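Local coordinates for thermostable monoacylglycerol lipase (Bacillus, PDB 4LHE), which probably hydrolyses monoacylglycerols to glycerol and free fatty acids, as a serine hydrolase of the alpha/beta hydrolase fold, at residues Glu41-Ala46 / Glu239-Phe244; Trp83-Cys88 / His110-Gly115; Asn120-Ile125 / Arg172-Thr177. One frame throughout, in Å; residues are numbered along the deposited sequence.

Interaction 1 of 3, residues Glu41-Ala46 / Glu239-Phe244; sequences EAYAKA and ERSLEF
Tyr43 leans its ring across the gap between two helices, its carbons meeting Leu242 and its hydroxyl reaching Ser241. On the apolar side, Tyr43 CD1 comes within 3.7 Å of Leu242 CD2, and the branch carbon CG of the leucine sits almost as near, so the isobutyl group lies obliquely against the CD1-CE1 flank of the ring. The same methyl, Leu242 CD2, then reaches Ala46 CB at 3.9 Å and fills the corner where helix 37-45 gives out. At the polar end Tyr43 OH packs 3.2 Å from Ser241 CB. One water joins the two hydroxyls, lying 2.7 Å from Tyr43 OH and giving a hydrogen to Ser241 OG at 2.9 Å. In the alpha/beta hydrolase fold helices like these lie against the central sheet; here the early helix 37-45 is packed beside the closing helix 234-247, with 192 residues between the two segments. Further out, Ser241 OG is turned back to the carbonyl oxygen of Ile237, one turn earlier in its own helix. With OG anti to its own carbonyl carbon (chi1 -60°), the serine can keep that bond and still take the water. The Tyr43 ring is also met edge-to-face by Phe245, while Ile238 touches both Tyr43 and Ala42. Beneath the helix, Ser241 rests on Val117 and Phe191 of the sheet.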
ATOM      1  N   GLU A  41     -11.429  -7.479  -5.644  1.00 24.78           N
ATOM      2  CA  GLU A  41     -12.501  -8.320  -6.163  1.00 25.28           C
ATOM      3  C   GLU A  41     -13.525  -8.718  -5.100  1.00 25.83           C
ATOM      4  O   GLU A  41     -14.733  -8.619  -5.341  1.00 26.41           O
ATOM      5  CB  GLU A  41     -11.945  -9.542  -6.919  1.00 26.00           C
ATOM      6  CG  GLU A  41     -11.227  -9.156  -8.231  1.00 26.46           C
ATOM      7  CD  GLU A  41     -10.635 -10.348  -8.980  1.00 28.07           C
ATOM      8  OE1 GLU A  41     -10.884 -11.504  -8.575  1.00 28.80           O
ATOM      9  OE2 GLU A  41      -9.928 -10.131  -9.995  1.00 28.79           O
ATOM     10  N   ALA A  42     -13.052  -9.149  -3.929  1.00 25.49           N
ATOM     11  CA  ALA A  42     -13.941  -9.403  -2.784  1.00 26.27           C
ATOM     12  C   ALA A  42     -14.764  -8.189  -2.312  1.00 26.22           C
ATOM     13  O   ALA A  42     -15.935  -8.352  -1.938  1.00 26.58           O
ATOM     14  CB  ALA A  42     -13.169  -9.999  -1.624  1.00 25.51           C
ATOM     15  N   TYR A  43     -14.182  -6.986  -2.319  1.00 24.65           N
ATOM     16  CA  TYR A  43     -14.939  -5.798  -1.885  1.00 26.13           C
ATOM     17  C   TYR A  43     -15.981  -5.378  -2.936  1.00 26.76           C
ATOM     18  O   TYR A  43     -17.079  -4.924  -2.597  1.00 27.60           O
ATOM     19  CB  TYR A  43     -14.012  -4.621  -1.523  1.00 25.28           C
ATOM     20  CG  TYR A  43     -12.944  -4.943  -0.478  1.00 24.70           C
ATOM     21  CD1 TYR A  43     -13.112  -5.976   0.438  1.00 25.08           C
ATOM     22  CD2 TYR A  43     -11.760  -4.220  -0.434  1.00 23.67           C
ATOM     23  CE1 TYR A  43     -12.125  -6.269   1.385  1.00 24.08           C
ATOM     24  CE2 TYR A  43     -10.781  -4.504   0.497  1.00 23.08           C
ATOM     25  CZ  TYR A  43     -10.964  -5.531   1.399  1.00 23.78           C
ATOM     26  OH  TYR A  43      -9.962  -5.807   2.317  1.00 22.88           O
ATOM     27  N   ALA A  44     -15.620  -5.534  -4.204  1.00 26.10           N
ATOM     28  CA  ALA A  44     -16.535  -5.268  -5.309  1.00 27.80           C
ATOM     29  C   ALA A  44     -17.738  -6.215  -5.243  1.00 28.60           C
ATOM     30  O   ALA A  44     -18.886  -5.800  -5.420  1.00 28.78           O
ATOM     31  CB  ALA A  44     -15.802  -5.410  -6.628  1.00 27.20           C
ATOM     32  N   LYS A  45     -17.475  -7.490  -4.973  1.00 28.48           N
ATOM     33  CA  LYS A  45     -18.557  -8.465  -4.820  1.00 29.75           C
ATOM     34  C   LYS A  45     -19.458  -8.155  -3.607  1.00 30.82           C
ATOM     35  O   LYS A  45     -20.660  -8.443  -3.612  1.00 31.08           O
ATOM     36  CB  LYS A  45     -18.004  -9.898  -4.766  1.00 29.90           C
ATOM     37  CG  LYS A  45     -19.059 -10.969  -4.443  1.00 32.28           C
ATOM     38  CD  LYS A  45     -20.175 -11.035  -5.511  1.00 34.70           C
ATOM     39  CE  LYS A  45     -21.588 -11.133  -4.906  1.00 35.40           C
ATOM     40  NZ  LYS A  45     -21.814 -12.395  -4.133  1.00 35.52           N
ATOM     41  N   ALA A  46     -18.898  -7.539  -2.574  1.00 29.18           N
ATOM     42  CA  ALA A  46     -19.716  -7.176  -1.421  1.00 29.60           C
ATOM     43  C   ALA A  46     -20.535  -5.907  -1.668  1.00 30.03           C
ATOM     44  O   ALA A  46     -21.275  -5.483  -0.798  1.00 30.62           O
ATOM     45  CB  ALA A  46     -18.856  -7.006  -0.207  1.00 28.31           C
ATOM     46  N   GLU A 239     -12.192 -10.321   5.459  1.00 30.74           N
ATOM     47  CA  GLU A 239     -13.366 -10.411   6.333  1.00 31.85           C
ATOM     48  C   GLU A 239     -13.352  -9.329   7.429  1.00 32.24           C
ATOM     49  O   GLU A 239     -14.388  -8.722   7.731  1.00 31.87           O
ATOM     50  CB  GLU A 239     -13.449 -11.840   6.921  1.00 33.10           C
ATOM     51  CG  GLU A 239     -14.454 -12.067   8.044  1.00 35.50           C
ATOM     52  CD  GLU A 239     -14.474 -13.528   8.535  1.00 38.42           C
ATOM     53  OE1 GLU A 239     -13.547 -14.307   8.181  1.00 36.84           O
ATOM     54  OE2 GLU A 239     -15.425 -13.895   9.269  1.00 38.74           O
ATOM     55  N   ARG A 240     -12.179  -9.058   8.001  1.00 32.63           N
ATOM     56  CA  ARG A 240     -12.066  -8.000   9.004  1.00 33.36           C
ATOM     57  C   ARG A 240     -12.216  -6.603   8.401  1.00 32.19           C
ATOM     58  O   ARG A 240     -12.738  -5.698   9.053  1.00 32.37           O
ATOM     59  CB  ARG A 240     -10.744  -8.110   9.774  1.00 35.23           C
ATOM     60  CG  ARG A 240     -10.702  -9.259  10.761  1.00 37.25           C
ATOM     61  CD  ARG A 240     -11.443  -8.922  12.062  1.00 39.18           C
ATOM     62  NE  ARG A 240     -10.642  -9.308  13.223  1.00 41.28           N
ATOM     63  CZ  ARG A 240     -10.180  -8.448  14.122  1.00 40.75           C
ATOM     64  NH1 ARG A 240     -10.459  -7.154  14.002  1.00 40.11           N
ATOM     65  NH2 ARG A 240      -9.444  -8.878  15.137  1.00 42.57           N
ATOM     66  N   SER A 241     -11.752  -6.420   7.166  1.00 30.52           N
ATOM     67  CA  SER A 241     -11.897  -5.130   6.507  1.00 29.49           C
ATOM     68  C   SER A 241     -13.367  -4.840   6.171  1.00 29.12           C
ATOM     69  O   SER A 241     -13.849  -3.714   6.351  1.00 29.31           O
ATOM     70  CB  SER A 241     -11.020  -5.067   5.244  1.00 27.90           C
ATOM     71  OG  SER A 241      -9.646  -5.253   5.564  1.00 28.78           O
ATOM     72  N   LEU A 242     -14.060  -5.846   5.650  1.00 28.80           N
ATOM     73  CA  LEU A 242     -15.482  -5.733   5.314  1.00 28.50           C
ATOM     74  C   LEU A 242     -16.305  -5.350   6.537  1.00 29.93           C
ATOM     75  O   LEU A 242     -17.218  -4.528   6.450  1.00 30.54           O
ATOM     76  CB  LEU A 242     -15.977  -7.069   4.738  1.00 28.04           C
ATOM     77  CG  LEU A 242     -15.562  -7.223   3.272  1.00 27.58           C
ATOM     78  CD1 LEU A 242     -15.971  -8.533   2.651  1.00 27.44           C
ATOM     79  CD2 LEU A 242     -16.163  -6.080   2.472  1.00 26.55           C
ATOM     80  N   GLU A 243     -15.979  -5.969   7.671  1.00 31.68           N
ATOM     81  CA  GLU A 243     -16.596  -5.655   8.957  1.00 32.43           C
ATOM     82  C   GLU A 243     -16.266  -4.200   9.334  1.00 32.62           C
ATOM     83  O   GLU A 243     -17.156  -3.443   9.740  1.00 32.59           O
ATOM     84  CB  GLU A 243     -16.090  -6.657  10.007  1.00 33.77           C
ATOM     85  CG  GLU A 243     -16.461  -6.355  11.446  1.00 36.02           C
ATOM     86  CD  GLU A 243     -15.658  -7.171  12.461  1.00 38.09           C
ATOM     87  OE1 GLU A 243     -15.555  -6.709  13.618  1.00 39.50           O
ATOM     88  OE2 GLU A 243     -15.139  -8.264  12.119  1.00 37.66           O
ATOM     89  N   PHE A 244     -15.004  -3.806   9.153  1.00 31.92           N
ATOM     90  CA  PHE A 244     -14.575  -2.423   9.388  1.00 32.00           C
ATOM     91  C   PHE A 244     -15.358  -1.444   8.503  1.00 30.29           C
ATOM     92  O   PHE A 244     -15.894  -0.443   8.998  1.00 31.44           O
ATOM     93  CB  PHE A 244     -13.057  -2.275   9.178  1.00 31.96           C
ATOM     94  CG  PHE A 244     -12.525  -0.853   9.352  1.00 31.21           C
ATOM     95  CD1 PHE A 244     -12.238  -0.063   8.245  1.00 30.36           C
ATOM     96  CD2 PHE A 244     -12.279  -0.330  10.618  1.00 33.04           C
ATOM     97  CE1 PHE A 244     -11.738   1.221   8.388  1.00 30.50           C
ATOM     98  CE2 PHE A 244     -11.781   0.962  10.768  1.00 32.58           C
ATOM     99  CZ  PHE A 244     -11.504   1.736   9.650  1.00 31.48           C
TER
HETATM  100  O   HOH W   1      -8.497  -3.830   3.369  1.00 25.60           O

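Interaction 2 of 3, residues Trp83-Cys88 / His110-Gly115; sequences WLKQRC and HPDICG
Asp112 and Lys85 meet at the protein surface, where the turn that follows helix 98-109 comes up beside the last turns of helix 70-87. Taken in order, the second segment begins with His110, whose carbonyl oxygen accepts from Ile113 N at 3.1 Å and closes a type I beta turn over Pro111 and Asp112. The imidazole of His110 is held by helix 70-87: NE2 bonds to Glu78 and the ring stacks on Tyr81. Its ND1 lies 5.3 Å from Lys85 NZ, and the lysine and Glu78 would probably pull the ionisation of the imidazole in opposite directions. Asp112 follows, with CG between its backbone N and carbonyl carbon (chi1 65°), which turns the carboxylate to the helix. The lysine arrives from the opposite direction, its chain extended beyond CG, and touches with its last carbon: Lys85 CE is 3.8 Å from Asp112 OD2. The ion pair itself is long, Lys85 NZ to Asp112 OD1 measuring 3.9 Å. A firmer hold on the carboxylate comes from Tyr81, whose hydroxyl is hydrogen-bonded to Asp112 OD2. Ile113 then turns inward onto Val93, and the backbones of Cys114 and Gly115 pair with Ile91 and Val93 as strand 115-119 starts. At the far flank of the helix end, Arg87 NH1 bonds to Trp83 O at 2.9 Å, and Trp83 NE1 sits over the guanidinium centre, 3.2 Å above its plane. In all, this is a surface tie between a helix end and the helix-to-strand turn of a beta-alpha-beta crossover, strand 90-96 to helix 98-109 to strand 115-119, the repeating unit of the alpha/beta hydrolase sheet.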
ATOM      1  N   TRP A  83     -11.068   9.772  -8.696  1.00 31.59           N
ATOM      2  CA  TRP A  83     -12.009   8.909  -9.416  1.00 31.69           C
ATOM      3  C   TRP A  83     -13.107   8.425  -8.483  1.00 31.94           C
ATOM      4  O   TRP A  83     -14.289   8.428  -8.843  1.00 33.32           O
ATOM      5  CB  TRP A  83     -11.264   7.724 -10.030  1.00 30.37           C
ATOM      6  CG  TRP A  83     -12.116   6.825 -10.872  1.00 30.00           C
ATOM      7  CD1 TRP A  83     -12.387   6.960 -12.199  1.00 30.36           C
ATOM      8  CD2 TRP A  83     -12.800   5.646 -10.437  1.00 30.19           C
ATOM      9  NE1 TRP A  83     -13.202   5.942 -12.617  1.00 30.41           N
ATOM     10  CE2 TRP A  83     -13.470   5.117 -11.555  1.00 30.32           C
ATOM     11  CE3 TRP A  83     -12.912   4.983  -9.204  1.00 29.79           C
ATOM     12  CZ2 TRP A  83     -14.245   3.951 -11.486  1.00 30.49           C
ATOM     13  CZ3 TRP A  83     -13.682   3.829  -9.133  1.00 29.99           C
ATOM     14  CH2 TRP A  83     -14.335   3.322 -10.274  1.00 29.95           C
ATOM     15  N   LEU A  84     -12.722   8.009  -7.280  1.00 31.21           N
ATOM     16  CA  LEU A  84     -13.690   7.538  -6.285  1.00 31.72           C
ATOM     17  C   LEU A  84     -14.593   8.670  -5.798  1.00 33.76           C
ATOM     18  O   LEU A  84     -15.816   8.496  -5.666  1.00 33.66           O
ATOM     19  CB  LEU A  84     -12.967   6.956  -5.069  1.00 31.37           C
ATOM     20  CG  LEU A  84     -12.571   5.481  -5.089  1.00 30.25           C
ATOM     21  CD1 LEU A  84     -12.083   5.063  -3.689  1.00 29.57           C
ATOM     22  CD2 LEU A  84     -13.727   4.633  -5.521  1.00 30.45           C
ATOM     23  N   LYS A  85     -13.995   9.831  -5.532  1.00 33.62           N
ATOM     24  CA  LYS A  85     -14.761  10.956  -4.986  1.00 35.47           C
ATOM     25  C   LYS A  85     -15.865  11.430  -5.940  1.00 36.50           C
ATOM     26  O   LYS A  85     -16.910  11.933  -5.500  1.00 37.80           O
ATOM     27  CB  LYS A  85     -13.830  12.102  -4.618  1.00 36.18           C
ATOM     28  CG  LYS A  85     -14.154  12.718  -3.279  1.00 37.52           C
ATOM     29  CD  LYS A  85     -13.393  14.027  -3.095  1.00 38.60           C
ATOM     30  CE  LYS A  85     -13.738  14.677  -1.765  1.00 40.50           C
ATOM     31  NZ  LYS A  85     -13.213  16.073  -1.693  1.00 42.68           N
ATOM     32  N   GLN A  86     -15.655  11.240  -7.241  1.00 35.84           N
ATOM     33  CA  GLN A  86     -16.695  11.562  -8.222  1.00 37.64           C
ATOM     34  C   GLN A  86     -17.888  10.633  -8.089  1.00 37.41           C
ATOM     35  O   GLN A  86     -19.008  11.004  -8.423  1.00 40.06           O
ATOM     36  CB  GLN A  86     -16.152  11.458  -9.653  1.00 37.27           C
ATOM     37  CG  GLN A  86     -15.195  12.571 -10.071  1.00 37.65           C
ATOM     38  CD  GLN A  86     -14.620  12.352 -11.466  1.00 38.16           C
ATOM     39  OE1 GLN A  86     -13.862  11.397 -11.706  1.00 36.61           O
ATOM     40  NE2 GLN A  86     -14.979  13.233 -12.393  1.00 40.27           N
ATOM     41  N   ARG A  87     -17.648   9.427  -7.592  1.00 36.00           N
ATOM     42  CA  ARG A  87     -18.623   8.346  -7.708  1.00 36.43           C
ATOM     43  C   ARG A  87     -19.208   7.896  -6.376  1.00 36.73           C
ATOM     44  O   ARG A  87     -20.226   7.204  -6.342  1.00 37.02           O
ATOM     45  CB  ARG A  87     -17.979   7.151  -8.429  1.00 36.02           C
ATOM     46  CG  ARG A  87     -17.555   7.489  -9.861  1.00 36.07           C
ATOM     47  CD  ARG A  87     -16.691   6.421 -10.514  1.00 34.46           C
ATOM     48  NE  ARG A  87     -16.541   6.701 -11.946  1.00 34.93           N
ATOM     49  CZ  ARG A  87     -15.840   7.722 -12.437  1.00 34.78           C
ATOM     50  NH1 ARG A  87     -15.190   8.552 -11.626  1.00 34.36           N
ATOM     51  NH2 ARG A  87     -15.767   7.903 -13.746  1.00 34.91           N
ATOM     52  N   CYS A  88     -18.579   8.306  -5.279  1.00 36.14           N
ATOM     53  CA  CYS A  88     -18.935   7.782  -3.962  1.00 36.03           C
ATOM     54  C   CYS A  88     -19.030   8.902  -2.957  1.00 36.57           C
ATOM     55  O   CYS A  88     -18.364   9.922  -3.102  1.00 36.81           O
ATOM     56  CB  CYS A  88     -17.870   6.794  -3.488  1.00 34.99           C
ATOM     57  SG  CYS A  88     -17.646   5.373  -4.585  1.00 33.89           S
ATOM     58  N   HIS A 110      -6.550  14.463   3.245  1.00 38.02           N
ATOM     59  CA  HIS A 110      -8.004  14.486   3.067  1.00 38.34           C
ATOM     60  C   HIS A 110      -8.751  13.860   4.269  1.00 39.22           C
ATOM     61  O   HIS A 110      -9.101  12.675   4.230  1.00 37.62           O
ATOM     62  CB  HIS A 110      -8.428  13.691   1.808  1.00 37.68           C
ATOM     63  CG  HIS A 110      -7.760  14.109   0.528  1.00 37.52           C
ATOM     64  ND1 HIS A 110      -8.227  15.147  -0.253  1.00 38.13           N
ATOM     65  CD2 HIS A 110      -6.708  13.578  -0.146  1.00 36.57           C
ATOM     66  CE1 HIS A 110      -7.464  15.266  -1.328  1.00 37.85           C
ATOM     67  NE2 HIS A 110      -6.535  14.326  -1.286  1.00 36.92           N
ATOM     68  N   PRO A 111      -8.993  14.627   5.347  1.00 41.13           N
ATOM     69  CA  PRO A 111      -9.834  13.998   6.384  1.00 40.32           C
ATOM     70  C   PRO A 111     -11.338  13.809   6.064  1.00 39.84           C
ATOM     71  O   PRO A 111     -12.109  13.445   6.955  1.00 40.55           O
ATOM     72  CB  PRO A 111      -9.616  14.893   7.617  1.00 41.92           C
ATOM     73  CG  PRO A 111      -8.883  16.114   7.121  1.00 42.46           C
ATOM     74  CD  PRO A 111      -8.135  15.689   5.900  1.00 41.52           C
ATOM     75  N   ASP A 112     -11.757  14.014   4.822  1.00 40.37           N
ATOM     76  CA  ASP A 112     -13.091  13.558   4.434  1.00 39.98           C
ATOM     77  C   ASP A 112     -13.104  12.021   4.327  1.00 38.78           C
ATOM     78  O   ASP A 112     -14.162  11.389   4.265  1.00 38.59           O
ATOM     79  CB  ASP A 112     -13.546  14.200   3.121  1.00 40.53           C
ATOM     80  CG  ASP A 112     -12.695  13.777   1.937  1.00 40.23           C
ATOM     81  OD1 ASP A 112     -11.770  14.540   1.573  1.00 40.83           O
ATOM     82  OD2 ASP A 112     -12.947  12.686   1.368  1.00 39.50           O
ATOM     83  N   ILE A 113     -11.915  11.429   4.302  1.00 36.64           N
ATOM     84  CA  ILE A 113     -11.776   9.975   4.266  1.00 35.15           C
ATOM     85  C   ILE A 113     -12.417   9.344   5.508  1.00 35.25           C
ATOM     86  O   ILE A 113     -12.113   9.727   6.642  1.00 35.72           O
ATOM     87  CB  ILE A 113     -10.285   9.573   4.100  1.00 34.27           C
ATOM     88  CG1 ILE A 113      -9.826   9.892   2.678  1.00 34.44           C
ATOM     89  CG2 ILE A 113     -10.074   8.090   4.361  1.00 32.92           C
ATOM     90  CD1 ILE A 113      -8.366   9.514   2.392  1.00 33.99           C
ATOM     91  N   CYS A 114     -13.324   8.395   5.295  0.98 33.23           N
ATOM     92  CA  CYS A 114     -14.087   7.839   6.407  0.98 34.27           C
ATOM     93  C   CYS A 114     -13.340   6.741   7.171  0.98 32.55           C
ATOM     94  O   CYS A 114     -13.808   6.295   8.214  0.98 32.75           O
ATOM     95  CB  CYS A 114     -15.446   7.340   5.925  0.98 35.01           C
ATOM     96  SG  CYS A 114     -16.593   8.686   5.455  0.98 37.55           S
ATOM     97  N   GLY A 115     -12.181   6.317   6.671  1.00 31.22           N
ATOM     98  CA  GLY A 115     -11.402   5.303   7.377  1.00 30.35           C
ATOM     99  C   GLY A 115     -10.240   4.745   6.576  1.00 29.59           C
ATOM    100  O   GLY A 115     -10.245   4.802   5.343  1.00 28.87           O
TER

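Interaction 3 of 3, residues Asn120-Ile125 / Arg172-Thr177; sequences NAAVDI and RLMAQT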
ATOM      1  N   ASN A 120       0.844  -3.792   6.998  1.00 31.24           N
ATOM      2  CA  ASN A 120       2.310  -3.758   7.009  1.00 32.90           C
ATOM      3  C   ASN A 120       2.902  -2.453   6.453  1.00 33.57           C
ATOM      4  O   ASN A 120       3.934  -2.464   5.770  1.00 34.70           O
ATOM      5  CB  ASN A 120       2.893  -4.970   6.274  1.00 33.47           C
ATOM      6  CG  ASN A 120       2.731  -6.260   7.056  1.00 33.56           C
ATOM      7  OD1 ASN A 120       2.651  -6.252   8.288  1.00 33.99           O
ATOM      8  ND2 ASN A 120       2.680  -7.379   6.345  1.00 33.18           N
ATOM      9  N   ALA A 121       2.231  -1.341   6.747  1.00 32.56           N
ATOM     10  CA  ALA A 121       2.630  -0.017   6.272  1.00 33.34           C
ATOM     11  C   ALA A 121       4.018   0.355   6.773  1.00 35.42           C
ATOM     12  O   ALA A 121       4.378   0.066   7.922  1.00 36.17           O
ATOM     13  CB  ALA A 121       1.617   1.030   6.696  1.00 32.17           C
ATOM     14  N   ALA A 122       4.784   0.991   5.890  1.00 36.03           N
ATOM     15  CA  ALA A 122       6.168   1.380   6.157  1.00 37.98           C
ATOM     16  C   ALA A 122       6.262   2.860   6.513  1.00 37.81           C
ATOM     17  O   ALA A 122       5.848   3.720   5.725  1.00 37.55           O
ATOM     18  CB  ALA A 122       7.024   1.080   4.934  1.00 38.17           C
ATOM     19  N   VAL A 123       6.826   3.154   7.685  1.00 39.85           N
ATOM     20  CA  VAL A 123       6.894   4.523   8.205  1.00 39.27           C
ATOM     21  C   VAL A 123       8.305   4.902   8.685  1.00 42.42           C
ATOM     22  O   VAL A 123       8.710   6.071   8.626  1.00 43.63           O
ATOM     23  CB  VAL A 123       5.810   4.736   9.305  1.00 40.51           C
ATOM     24  CG1 VAL A 123       6.322   5.593  10.438  1.00 41.82           C
ATOM     25  CG2 VAL A 123       4.531   5.323   8.695  1.00 38.02           C
ATOM     26  N   ASP A 124       9.064   3.904   9.124  1.00 43.61           N
ATOM     27  CA  ASP A 124      10.446   4.127   9.547  1.00 47.46           C
ATOM     28  C   ASP A 124      11.301   2.867   9.329  1.00 48.79           C
ATOM     29  O   ASP A 124      11.341   1.988  10.192  1.00 49.13           O
ATOM     30  CB  ASP A 124      10.472   4.550  11.023  1.00 49.53           C
ATOM     31  CG  ASP A 124      11.888   4.740  11.567  1.00 54.25           C
ATOM     32  OD1 ASP A 124      12.767   5.231  10.816  1.00 55.62           O
ATOM     33  OD2 ASP A 124      12.118   4.402  12.754  1.00 55.15           O
ATOM     34  N   ILE A 125      11.974   2.772   8.181  1.00 49.73           N
ATOM     35  CA  ILE A 125      12.820   1.604   7.901  1.00 51.52           C
ATOM     36  C   ILE A 125      14.307   1.895   8.117  1.00 55.45           C
ATOM     37  O   ILE A 125      14.920   2.631   7.337  1.00 55.70           O
ATOM     38  CB  ILE A 125      12.648   1.062   6.460  1.00 49.64           C
ATOM     39  CG1 ILE A 125      11.181   0.749   6.148  1.00 47.32           C
ATOM     40  CG2 ILE A 125      13.506  -0.182   6.252  1.00 50.99           C
ATOM     41  CD1 ILE A 125      11.008  -0.101   4.891  1.00 44.98           C
ATOM     42  N   ARG A 172      12.087   9.442   1.477  1.00 45.25           N
ATOM     43  CA  ARG A 172      11.500  10.779   1.568  1.00 44.29           C
ATOM     44  C   ARG A 172       9.992  10.756   1.799  1.00 44.08           C
ATOM     45  O   ARG A 172       9.464  11.555   2.572  1.00 43.46           O
ATOM     46  CB  ARG A 172      11.815  11.593   0.320  1.00 45.00           C
ATOM     47  CG  ARG A 172      13.270  12.029   0.227  1.00 47.29           C
ATOM     48  CD  ARG A 172      13.395  13.329  -0.547  1.00 47.90           C
ATOM     49  NE  ARG A 172      13.230  13.132  -1.977  1.00 47.29           N
ATOM     50  CZ  ARG A 172      12.804  14.071  -2.817  1.00 46.99           C
ATOM     51  NH1 ARG A 172      12.472  15.270  -2.363  1.00 46.74           N
ATOM     52  NH2 ARG A 172      12.693  13.799  -4.112  1.00 47.33           N
ATOM     53  N   LEU A 173       9.305   9.861   1.097  1.00 43.01           N
ATOM     54  CA  LEU A 173       7.877   9.646   1.313  1.00 41.88           C
ATOM     55  C   LEU A 173       7.584   9.208   2.749  1.00 41.47           C
ATOM     56  O   LEU A 173       6.641   9.707   3.360  1.00 42.05           O
ATOM     57  CB  LEU A 173       7.346   8.604   0.320  1.00 41.14           C
ATOM     58  CG  LEU A 173       5.880   8.193   0.455  1.00 40.20           C
ATOM     59  CD1 LEU A 173       5.010   9.403   0.358  1.00 39.80           C
ATOM     60  CD2 LEU A 173       5.510   7.178  -0.614  1.00 39.18           C
ATOM     61  N   MET A 174       8.374   8.285   3.290  1.00 42.23           N
ATOM     62  CA  MET A 174       8.136   7.821   4.659  1.00 43.05           C
ATOM     63  C   MET A 174       8.325   8.959   5.677  1.00 44.31           C
ATOM     64  O   MET A 174       7.614   9.030   6.684  1.00 43.34           O
ATOM     65  CB  MET A 174       9.028   6.625   5.010  1.00 43.27           C
ATOM     66  CG  MET A 174       8.801   5.376   4.156  1.00 43.11           C
ATOM     67  SD  MET A 174       9.773   4.005   4.798  1.00 44.56           S
ATOM     68  CE  MET A 174       9.757   2.858   3.437  1.00 45.36           C
ATOM     69  N   ALA A 175       9.265   9.859   5.391  1.00 44.62           N
ATOM     70  CA  ALA A 175       9.575  10.968   6.294  1.00 45.90           C
ATOM     71  C   ALA A 175       8.429  11.959   6.351  1.00 45.08           C
ATOM     72  O   ALA A 175       7.985  12.340   7.431  1.00 45.60           O
ATOM     73  CB  ALA A 175      10.862  11.673   5.855  1.00 46.55           C
ATOM     74  N   GLN A 176       7.976  12.402   5.183  1.00 44.38           N
ATOM     75  CA  GLN A 176       6.881  13.356   5.097  1.00 44.49           C
ATOM     76  C   GLN A 176       5.599  12.730   5.663  1.00 44.51           C
ATOM     77  O   GLN A 176       4.724  13.450   6.157  1.00 45.45           O
ATOM     78  CB  GLN A 176       6.681  13.802   3.634  1.00 44.89           C
ATOM     79  CG  GLN A 176       6.200  15.245   3.450  1.00 46.26           C
ATOM     80  CD  GLN A 176       5.536  15.492   2.089  1.00 46.99           C
ATOM     81  OE1 GLN A 176       4.366  15.895   2.015  1.00 46.64           O
ATOM     82  NE2 GLN A 176       6.284  15.263   1.010  1.00 45.89           N
ATOM     83  N   THR A 177       5.498  11.396   5.617  1.00 43.39           N
ATOM     84  CA  THR A 177       4.294  10.694   6.102  1.00 43.20           C
ATOM     85  C   THR A 177       4.303  10.520   7.616  1.00 43.30           C
ATOM     86  O   THR A 177       3.338  10.859   8.296  1.00 44.01           O
ATOM     87  CB  THR A 177       4.122   9.295   5.450  1.00 42.16           C
ATOM     88  OG1 THR A 177       4.010   9.434   4.028  1.00 40.34           O
ATOM     89  CG2 THR A 177       2.877   8.604   5.982  1.00 40.44           C
TER
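With CG anti to its carbonyl carbon (chi1 -62°) and the rest of the chain extended, Met174 reaches straight from helix 164-179 to the loop at Ala122 and Ile125. The CG1 branch of Ile125 lies beside its backbone N (chi1 -55°), and from there its CD1 crosses the end of the methionine at a slant. The terminal methyl rests against two residues at once: Met174 CE lies 3.5 Å from Ile125 CD1 and 3.6 Å from Ala122 CB. Behind it the sulfur also packs, Met174 SD standing 3.8 Å from Ile125 CG1. Nearer the helix the methionine meets backbone, with Met174 CB 3.7 Å from Val123 O. Replacing Met174 with an alanine would probably open a gap beside Ala122 and let the arm of Ile125 turn more freely, since the sulfur and methyl that touch both would be gone. One turn along, Thr177 OG1 gives its hydrogen to Leu173 O at 2.7 Å, sharing that acceptor with Thr177 N from the opposite face of the carbonyl plane. The loop is also held by Asn203, which accepts from the backbone N of Val123 and Asp124, and by Thr101, bonded to Ala122 O. Ala122 also touches residues of a probable Ser97-His226-Asp196 catalytic triad, so the methionine packs a helix inserted after strand 115-119 against a loop bordering the likely active site of an alpha/beta hydrolase.

Interaction 1 closes the longest loop of the three, and the other two are nested inside it in series: 83-88 with 110-115 first, then 120-125 with 172-177. The centres of interactions 1 and 2 are about 17 Å apart, and the two touch where Phe244 CE1 packs 4.2 Å from Gly115 CA, at the start of strand 115-119. That strand of the central sheet also links interaction 2 to interaction 3, since its entry belongs to one and the loop after it to the other, with centres about 22 Å apart. Interactions 1 and 3 lie about 26 Å apart, centre to centre, on opposite sides of the chain's centre, the former packing outer helices, the latter beside the probable catalytic residues.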